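Local coordinates for uncharacterized protein (Nostoc punctiforme, PDB 2R3S) that is uncharacterized but probably transfers a methyl group from S-adenosylmethionine to a hydroxyl oxygen of a small molecule, at residues A[181-186]-A[233-238]; A[153-158]-A[266-271]. One frame throughout, in Å; residues are numbered along the deposited sequence. Where two conformers were deposited one is given.

Contact 1: residues A[181-186]-A[233-238]; sequences IAVAQH and YDLVLL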
loop_
_atom_site.group_PDB
_atom_site.type_symbol
_atom_site.label_atom_id
_atom_site.label_comp_id
_atom_site.label_asym_id
_atom_site.label_seq_id
_atom_site.Cartn_x
_atom_site.Cartn_y
_atom_site.Cartn_z
ATOM N N ILE A 181 -16.284 -12.362 -27.698
ATOM C CA ILE A 181 -15.649 -11.974 -28.953
ATOM C C ILE A 181 -14.658 -13.034 -29.412
ATOM O O ILE A 181 -14.634 -13.379 -30.583
ATOM C CB ILE A 181 -14.960 -10.581 -28.855
ATOM C CG1 ILE A 181 -16.020 -9.478 -28.795
ATOM C CG2 ILE A 181 -14.062 -10.342 -30.031
ATOM C CD1 ILE A 181 -15.581 -8.171 -28.149
ATOM N N ALA A 182 -13.849 -13.559 -28.503
ATOM C CA ALA A 182 -12.913 -14.640 -28.855
ATOM C C ALA A 182 -13.634 -15.916 -29.290
ATOM O O ALA A 182 -13.160 -16.603 -30.192
ATOM C CB ALA A 182 -11.937 -14.943 -27.696
ATOM N N VAL A 183 -14.746 -16.257 -28.639
ATOM C CA VAL A 183 -15.560 -17.387 -29.093
ATOM C C VAL A 183 -15.958 -17.113 -30.558
ATOM O O VAL A 183 -15.754 -17.947 -31.417
ATOM C CB VAL A 183 -16.779 -17.648 -28.166
ATOM C CG1 VAL A 183 -17.681 -18.704 -28.739
ATOM C CG2 VAL A 183 -16.296 -18.062 -26.768
ATOM N N ALA A 184 -16.442 -15.909 -30.852
ATOM C CA ALA A 184 -16.830 -15.546 -32.225
ATOM C C ALA A 184 -15.659 -15.633 -33.173
ATOM O O ALA A 184 -15.809 -16.141 -34.280
ATOM C CB ALA A 184 -17.468 -14.131 -32.273
ATOM N N GLN A 185 -14.474 -15.184 -32.743
ATOM C CA GLN A 185 -13.270 -15.217 -33.587
ATOM C C GLN A 185 -12.918 -16.636 -34.030
ATOM O O GLN A 185 -12.469 -16.849 -35.145
ATOM C CB GLN A 185 -12.071 -14.591 -32.850
ATOM C CG GLN A 185 -10.684 -14.980 -33.392
ATOM C CD GLN A 185 -9.544 -14.617 -32.452
ATOM O OE1 GLN A 185 -9.698 -13.791 -31.559
ATOM N NE2 GLN A 185 -8.389 -15.237 -32.660
ATOM N N HIS A 186 -13.103 -17.614 -33.138
ATOM C CA HIS A 186 -12.715 -19.015 -33.429
ATOM C C HIS A 186 -13.843 -19.894 -33.947
ATOM O O HIS A 186 -13.605 -21.027 -34.339
ATOM C CB HIS A 186 -12.072 -19.650 -32.198
ATOM C CG HIS A 186 -10.801 -18.975 -31.797
ATOM N ND1 HIS A 186 -9.690 -18.944 -32.614
ATOM C CD2 HIS A 186 -10.483 -18.246 -30.702
ATOM C CE1 HIS A 186 -8.734 -18.254 -32.023
ATOM N NE2 HIS A 186 -9.191 -17.814 -30.864
ATOM N N TYR A 233 -29.260 -21.520 -25.877
ATOM C CA TYR A 233 -27.833 -21.187 -25.808
ATOM C C TYR A 233 -26.980 -22.408 -25.620
ATOM O O TYR A 233 -27.170 -23.182 -24.682
ATOM C CB TYR A 233 -27.545 -20.201 -24.680
ATOM C CG TYR A 233 -28.025 -18.801 -24.953
ATOM C CD1 TYR A 233 -27.251 -17.921 -25.697
ATOM C CD2 TYR A 233 -29.257 -18.352 -24.479
ATOM C CE1 TYR A 233 -27.681 -16.620 -25.946
ATOM C CE2 TYR A 233 -29.683 -17.061 -24.716
ATOM C CZ TYR A 233 -28.891 -16.202 -25.465
ATOM O OH TYR A 233 -29.300 -14.912 -25.732
ATOM N N ASP A 234 -26.011 -22.562 -26.507
ATOM C CA ASP A 234 -25.027 -23.619 -26.394
ATOM C C ASP A 234 -23.958 -23.367 -25.326
ATOM O O ASP A 234 -23.364 -24.321 -24.800
ATOM C CB ASP A 234 -24.378 -23.817 -27.748
ATOM C CG ASP A 234 -25.401 -24.173 -28.808
ATOM O OD1 ASP A 234 -26.189 -25.121 -28.557
ATOM O OD2 ASP A 234 -25.442 -23.491 -29.859
ATOM N N LEU A 235 -23.721 -22.094 -25.002
ATOM C CA LEU A 235 -22.607 -21.704 -24.142
ATOM C C LEU A 235 -22.936 -20.396 -23.444
ATOM O O LEU A 235 -23.351 -19.429 -24.088
ATOM C CB LEU A 235 -21.356 -21.594 -25.002
ATOM C CG LEU A 235 -20.036 -21.122 -24.403
ATOM C CD1 LEU A 235 -19.592 -22.054 -23.308
ATOM C CD2 LEU A 235 -18.982 -21.043 -25.509
ATOM N N VAL A 236 -22.810 -20.395 -22.118
ATOM C CA VAL A 236 -23.016 -19.199 -21.277
ATOM C C VAL A 236 -21.725 -18.883 -20.490
ATOM O O VAL A 236 -21.276 -19.663 -19.652
ATOM C CB VAL A 236 -24.205 -19.351 -20.311
ATOM C CG1 VAL A 236 -24.407 -18.082 -19.501
ATOM C CG2 VAL A 236 -25.506 -19.695 -21.089
ATOM N N LEU A 237 -21.122 -17.738 -20.793
ATOM C CA LEU A 237 -19.906 -17.294 -20.126
ATOM C C LEU A 237 -20.258 -16.380 -18.960
ATOM O O LEU A 237 -21.093 -15.496 -19.105
ATOM C CB LEU A 237 -19.011 -16.539 -21.104
ATOM C CG LEU A 237 -18.852 -17.143 -22.492
ATOM C CD1 LEU A 237 -17.847 -16.332 -23.287
ATOM C CD2 LEU A 237 -18.445 -18.581 -22.360
ATOM N N LEU A 238 -19.603 -16.594 -17.820
ATOM C CA LEU A 238 -19.664 -15.716 -16.664
ATOM C C LEU A 238 -18.228 -15.289 -16.232
ATOM O O LEU A 238 -17.654 -15.826 -15.255
ATOM C CB LEU A 238 -20.355 -16.446 -15.521
ATOM C CG LEU A 238 -21.867 -16.627 -15.568
ATOM C CD1 LEU A 238 -22.334 -17.801 -14.645
ATOM C CD2 LEU A 238 -22.493 -15.309 -15.176
#
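V183 on the last turns of helix 178-186 stands over L235 of strand 233-239, their CA atoms 9.6 Å apart, the nearest backbone approach between the two segments and a spacing that only side chains can bridge. Both methyls of the valine are used, one for each leucine. CG1 lies anti to the backbone N (chi1 173°) and meets L235 CD2 tip to tip at 4.2 Å, while CG2, anti to the carbonyl carbon, meets L237 CD1, also at 4.2 Å. The beta-branch thus forks over two residues that alternate on one face of the strand, and the longer leucines supply the reach from the sheet. No hydrogen bond crosses, and at 96 Å² of buried surface the touch is light, though all three residues are buried. Such helix-on-sheet packing belongs to the Rossmann-like domain of methyltransferases. V236 and L238 alternate with these leucines and face the other side of the sheet, against helix 247-260. V159 of helix 149-159 also packs on L235, P166 touches V183, and strand 168-172 runs parallel beside 233-239, with L235 and L170 joined through their backbones.

Contact 2: residues A[153-158]-A[266-271]; sequences QLIAQL and KVIVFD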
loop_
_atom_site.group_PDB
_atom_site.type_symbol
_atom_site.label_atom_id
_atom_site.label_comp_id
_atom_site.label_asym_id
_atom_site.label_seq_id
_atom_site.Cartn_x
_atom_site.Cartn_y
_atom_site.Cartn_z
ATOM N N GLN A 153 -8.783 -15.845 -25.283
ATOM C CA GLN A 153 -8.281 -16.806 -26.256
ATOM C C GLN A 153 -8.122 -18.205 -25.675
ATOM O O GLN A 153 -8.448 -19.191 -26.336
ATOM C CB GLN A 153 -6.915 -16.353 -26.800
ATOM C CG GLN A 153 -6.939 -15.056 -27.624
ATOM C CD GLN A 153 -7.803 -15.177 -28.851
ATOM O OE1 GLN A 153 -7.736 -16.178 -29.561
ATOM N NE2 GLN A 153 -8.629 -14.160 -29.110
ATOM N N LEU A 154 -7.623 -18.318 -24.451
ATOM C CA LEU A 154 -7.459 -19.638 -23.850
ATOM C C LEU A 154 -8.826 -20.300 -23.676
ATOM O O LEU A 154 -8.994 -21.460 -24.026
ATOM C CB LEU A 154 -6.698 -19.606 -22.513
ATOM C CG LEU A 154 -5.240 -19.086 -22.520
ATOM C CD1 LEU A 154 -4.710 -18.960 -21.077
ATOM C CD2 LEU A 154 -4.307 -19.945 -23.358
ATOM N N ILE A 155 -9.806 -19.561 -23.168
ATOM C CA ILE A 155 -11.141 -20.127 -22.964
ATOM C C ILE A 155 -11.736 -20.555 -24.293
ATOM O O ILE A 155 -12.273 -21.634 -24.405
ATOM C CB ILE A 155 -12.067 -19.172 -22.225
ATOM C CG1 ILE A 155 -11.635 -19.106 -20.748
ATOM C CG2 ILE A 155 -13.542 -19.616 -22.398
ATOM C CD1 ILE A 155 -12.422 -18.120 -19.891
ATOM N N ALA A 156 -11.570 -19.716 -25.309
ATOM C CA ALA A 156 -11.999 -20.027 -26.675
ATOM C C ALA A 156 -11.429 -21.362 -27.168
ATOM O O ALA A 156 -12.180 -22.225 -27.630
ATOM C CB ALA A 156 -11.606 -18.923 -27.590
ATOM N N GLN A 157 -10.115 -21.547 -27.067
ATOM C CA GLN A 157 -9.520 -22.783 -27.577
ATOM C C GLN A 157 -9.778 -23.987 -26.656
ATOM O O GLN A 157 -9.741 -25.117 -27.132
ATOM C CB GLN A 157 -8.046 -22.618 -27.978
ATOM C CG GLN A 157 -7.047 -22.325 -26.871
ATOM C CD GLN A 157 -5.767 -21.654 -27.412
ATOM O OE1 GLN A 157 -5.078 -20.911 -26.695
ATOM N NE2 GLN A 157 -5.455 -21.908 -28.684
ATOM N N LEU A 158 -10.091 -23.743 -25.379
ATOM C CA LEU A 158 -10.663 -24.784 -24.504
ATOM C C LEU A 158 -12.100 -25.164 -24.912
ATOM O O LEU A 158 -12.499 -26.313 -24.727
ATOM C CB LEU A 158 -10.622 -24.363 -23.026
ATOM C CG LEU A 158 -11.432 -25.168 -21.987
ATOM C CD1 LEU A 158 -10.813 -26.546 -21.739
ATOM C CD2 LEU A 158 -11.577 -24.404 -20.662
ATOM N N LYS A 266 -23.676 -25.549 -21.792
ATOM C CA LYS A 266 -22.539 -25.462 -20.876
ATOM C C LYS A 266 -22.345 -24.041 -20.364
ATOM O O LYS A 266 -22.503 -23.086 -21.107
ATOM C CB LYS A 266 -21.274 -25.939 -21.586
ATOM C CG LYS A 266 -21.041 -27.426 -21.419
ATOM C CD LYS A 266 -20.163 -28.055 -22.493
ATOM C CE LYS A 266 -20.938 -29.118 -23.281
ATOM N NZ LYS A 266 -20.123 -29.788 -24.340
ATOM N N VAL A 267 -22.003 -23.908 -19.088
ATOM C CA VAL A 267 -21.624 -22.625 -18.490
ATOM C C VAL A 267 -20.111 -22.662 -18.238
ATOM O O VAL A 267 -19.606 -23.647 -17.707
ATOM C CB VAL A 267 -22.373 -22.409 -17.173
ATOM C CG1 VAL A 267 -22.017 -21.068 -16.531
ATOM C CG2 VAL A 267 -23.877 -22.526 -17.403
ATOM N N ILE A 268 -19.391 -21.618 -18.643
ATOM C CA ILE A 268 -17.982 -21.427 -18.252
ATOM C C ILE A 268 -17.857 -20.237 -17.297
ATOM O O ILE A 268 -18.172 -19.095 -17.659
ATOM C CB ILE A 268 -17.089 -21.160 -19.445
ATOM C CG1 ILE A 268 -17.161 -22.318 -20.445
ATOM C CG2 ILE A 268 -15.620 -20.955 -18.987
ATOM C CD1 ILE A 268 -16.056 -22.273 -21.530
ATOM N N VAL A 269 -17.450 -20.524 -16.065
ATOM C CA VAL A 269 -17.142 -19.490 -15.069
ATOM C C VAL A 269 -15.652 -19.180 -15.128
ATOM O O VAL A 269 -14.830 -20.081 -15.161
ATOM C CB VAL A 269 -17.573 -19.912 -13.650
ATOM C CG1 VAL A 269 -17.188 -18.857 -12.613
ATOM C CG2 VAL A 269 -19.075 -20.157 -13.629
ATOM N N PHE A 270 -15.314 -17.896 -15.206
ATOM C CA PHE A 270 -13.921 -17.455 -15.195
ATOM C C PHE A 270 -13.811 -16.481 -14.027
ATOM O O PHE A 270 -14.506 -15.479 -13.992
ATOM C CB PHE A 270 -13.530 -16.816 -16.527
ATOM C CG PHE A 270 -12.148 -16.214 -16.532
ATOM C CD1 PHE A 270 -11.032 -17.008 -16.703
ATOM C CD2 PHE A 270 -11.961 -14.842 -16.377
ATOM C CE1 PHE A 270 -9.743 -16.440 -16.705
ATOM C CE2 PHE A 270 -10.684 -14.291 -16.379
ATOM C CZ PHE A 270 -9.587 -15.094 -16.543
ATOM N N ASP A 271 -12.986 -16.804 -13.032
ATOM C CA ASP A 271 -13.056 -16.084 -11.766
ATOM C C ASP A 271 -11.827 -16.389 -10.909
ATOM O O ASP A 271 -10.969 -17.153 -11.319
ATOM C CB ASP A 271 -14.369 -16.444 -11.035
ATOM C CG ASP A 271 -15.017 -15.246 -10.319
ATOM O OD1 ASP A 271 -14.333 -14.574 -9.505
ATOM O OD2 ASP A 271 -16.232 -14.998 -10.560
#
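I155 of helix 149-159 packs onto I268 and F270 of strand 265-271, a helix-on-sheet contact of the Rossmann-like methyltransferase fold in which one isoleucine spans two alternate residues of the strand. The tight part is wholly apolar. CG2 of I155, the short branch, comes within 3.8 Å of I268 CD1, the two side chains running alongside one another, each pointing back toward the other's backbone. The longer branch, CG1 to CD1, is extended (chi2 176°) and carries the terminal methyl to the phenyl group. The beta-branch of isoleucine gives two arms of unequal length, one for each neighbour, and the phenylalanine offers a broad apolar surface for the methyl, also meeting F179 with ring planes at about 45°. V330 of the adjacent strand 329-334 touches all three residues. Away from this core the contact thins. L158 points its CB toward the strand, but its CD2 stays 5.0 Å from I268 CD1, and Q157, on another side of the helix, is exposed, where an amide suits water. V269 turns to the opposite face of the sheet and packs on L238. The I155 methyl reaches F270 obliquely: CD1 of I155 lies 3.7 Å from CD1 of F270 and 3.8 Å from its CB.

Contacts 1 and 2 lie side by side on one sheet, their centres about 8 Å apart, and both segments of contact 1 fall between those of contact 2 along the chain. Strands 233-239 and 265-271 are parallel neighbours, with I268 bonded through its backbone to V236 and L238 and its side chain packed on L235 and L237. Between the helices, Q153 NE2 lies 2.7 Å from Q185 OE1 in the conformer given, and Q153 OE1 a short 2.5 Å from H186 NE2, both probable hydrogen bonds, while A156 CB packs 3.4 Å from H186 CD2. The S-adenosylmethionine pocket of this fold probably lies at the C-terminal ends of the parallel strands, near D271, whose OD1 bonds to H243 ND1.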